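Side-chain contact in delta-1-pyrroline-5-carboxylate dehydrogenase, mitochondrial (Mus musculus, PDB 4E3X), which catalyses the NAD-dependent oxidation of glutamic gamma-semialdehyde to L-glutamate, the second step of proline breakdown in mitochondria: residues T237-S242 / F261-G266. Residues are numbered along the deposited sequence; the frame is centred on the assembly and turned at random.
Sequences TAMLAS and FVPADG
Met239 reaches from the first turn of helix 239-251 to Phe261 and Pro263, and its sulfur does most of the touching. Met239 SD lies 3.7 Å from Phe261 CZ and 3.6 Å from Pro263 CG, bridging the far end of the phenyl ring and the proline ring. The Met-aromatic contact is oblique: Met239 SD stands 4.8 Å from the centroid of the Phe261 ring, 66° off its normal. The Met239 chain leaves with CG anti to the backbone N (chi1 -166°) and then bends at chi2 and chi3, which brings Met239 CE to 3.9 Å from Pro263 CB; this side chain crosses that of Pro263 at about a right angle. One turn on, the helix backbone meets the same phenyl ring, with Ser242 O 3.9 Å from Phe261 CE1, again obliquely. Ser242 OG turns back instead and donates to Ala238 O at 2.8 Å, coming from above the carbonyl plane, while Ser242 N bonds to the same oxygen at 3.0 Å. This double grip on the N-cap carbonyl ties down the opening turn of the helix. Trp232 meets Phe261 edge-to-face, and Tyr243 and Tyr246 of the same helix also meet its ring. Replacing Phe261 by alanine would probably open a gap beside Met239 SD and leave Trp232, Tyr243 and Tyr246 without their shared ring partner. Ile64 and Phe94, from strands 62-68 and 89-95, pack on Met239. The buried contact, close to the NAD-binding residues Ser208 and Lys233, seats the start of helix 239-251 against the end of strand 259-261; helix and strand, with strand 230-233 before them, form a beta-alpha-beta crossover of the Rossmann-type NAD-binding domain of aldehyde dehydrogenases.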
loop_
_atom_site.group_PDB
_atom_site.type_symbol
_atom_site.label_atom_id
_atom_site.label_comp_id
_atom_site.label_asym_id
_atom_site.label_seq_id
_atom_site.Cartn_x
_atom_site.Cartn_y
_atom_site.Cartn_z
ATOM N N THR B 237 -10.528 2.127 27.142
ATOM C CA THR B 237 -10.226 3.286 27.973
ATOM C C THR B 237 -10.563 4.617 27.289
ATOM O O THR B 237 -10.313 5.684 27.856
ATOM C CB THR B 237 -8.762 3.245 28.468
ATOM O OG1 THR B 237 -7.922 2.766 27.418
ATOM C CG2 THR B 237 -8.621 2.272 29.625
ATOM N N ALA B 238 -11.186 4.542 26.109
ATOM C CA ALA B 238 -11.714 5.727 25.428
ATOM C C ALA B 238 -13.152 5.498 24.971
ATOM O O ALA B 238 -13.617 6.138 24.028
ATOM C CB ALA B 238 -10.841 6.107 24.232
ATOM N N MET B 239 -13.859 4.587 25.638
ATOM C CA MET B 239 -15.178 4.175 25.155
ATOM C C MET B 239 -16.205 5.313 25.094
ATOM O O MET B 239 -16.951 5.434 24.110
ATOM C CB MET B 239 -15.699 3.019 26.003
ATOM C CG MET B 239 -16.894 2.293 25.410
ATOM S SD MET B 239 -16.511 1.553 23.813
ATOM C CE MET B 239 -15.053 0.620 24.197
ATOM N N LEU B 240 -16.263 6.112 26.153
ATOM C CA LEU B 240 -17.243 7.183 26.259
ATOM C C LEU B 240 -17.152 8.153 25.071
ATOM O O LEU B 240 -18.149 8.416 24.392
ATOM C CB LEU B 240 -17.034 7.927 27.580
ATOM C CG LEU B 240 -18.059 9.001 27.938
ATOM C CD1 LEU B 240 -19.415 8.381 28.280
ATOM C CD2 LEU B 240 -17.533 9.857 29.095
ATOM N N ALA B 241 -15.955 8.666 24.795
ATOM C CA ALA B 241 -15.795 9.569 23.666
ATOM C C ALA B 241 -15.949 8.862 22.321
ATOM O O ALA B 241 -16.476 9.444 21.370
ATOM C CB ALA B 241 -14.456 10.295 23.733
ATOM N N SER B 242 -15.499 7.611 22.234
ATOM C CA SER B 242 -15.604 6.879 20.975
ATOM C C SER B 242 -17.057 6.670 20.570
ATOM O O SER B 242 -17.411 6.823 19.398
ATOM C CB SER B 242 -14.891 5.531 21.061
ATOM O OG SER B 242 -13.503 5.717 21.252
ATOM N N PHE B 261 -20.323 -0.941 15.742
ATOM C CA PHE B 261 -19.643 -0.485 16.948
ATOM C C PHE B 261 -19.518 -1.684 17.878
ATOM O O PHE B 261 -20.489 -2.078 18.539
ATOM C CB PHE B 261 -20.439 0.654 17.600
ATOM C CG PHE B 261 -19.695 1.360 18.698
ATOM C CD1 PHE B 261 -18.784 2.359 18.395
ATOM C CD2 PHE B 261 -19.925 1.038 20.035
ATOM C CE1 PHE B 261 -18.091 3.012 19.408
ATOM C CE2 PHE B 261 -19.243 1.680 21.051
ATOM C CZ PHE B 261 -18.327 2.671 20.739
ATOM N N VAL B 262 -18.334 -2.295 17.892
ATOM C CA VAL B 262 -18.157 -3.579 18.549
ATOM C C VAL B 262 -16.932 -3.647 19.463
ATOM O O VAL B 262 -15.934 -4.301 19.147
ATOM C CB VAL B 262 -18.171 -4.752 17.537
ATOM C CG1 VAL B 262 -19.589 -4.984 17.044
ATOM C CG2 VAL B 262 -17.237 -4.487 16.364
ATOM N N PRO B 263 -17.026 -3.001 20.633
ATOM C CA PRO B 263 -16.050 -3.271 21.695
ATOM C C PRO B 263 -15.919 -4.772 21.920
ATOM O O PRO B 263 -16.902 -5.498 21.784
ATOM C CB PRO B 263 -16.691 -2.629 22.931
ATOM C CG PRO B 263 -17.646 -1.598 22.385
ATOM C CD PRO B 263 -18.140 -2.150 21.091
ATOM N N ALA B 264 -14.720 -5.233 22.267
ATOM C CA ALA B 264 -14.480 -6.663 22.391
ATOM C C ALA B 264 -13.146 -6.886 23.082
ATOM O O ALA B 264 -12.280 -6.005 23.094
ATOM C CB ALA B 264 -14.472 -7.324 21.009
ATOM N N ASP B 265 -12.978 -8.075 23.641
ATOM C CA ASP B 265 -11.666 -8.508 24.086
ATOM C C ASP B 265 -10.721 -8.484 22.877
ATOM O O ASP B 265 -11.084 -8.933 21.788
ATOM C CB ASP B 265 -11.778 -9.913 24.670
ATOM C CG ASP B 265 -10.436 -10.527 24.962
ATOM O OD1 ASP B 265 -9.801 -10.114 25.950
ATOM O OD2 ASP B 265 -10.028 -11.446 24.217
ATOM N N GLY B 266 -9.518 -7.945 23.054
ATOM C CA GLY B 266 -8.602 -7.776 21.935
ATOM C C GLY B 266 -8.278 -9.059 21.190
ATOM O O GLY B 266 -8.480 -9.146 19.975
#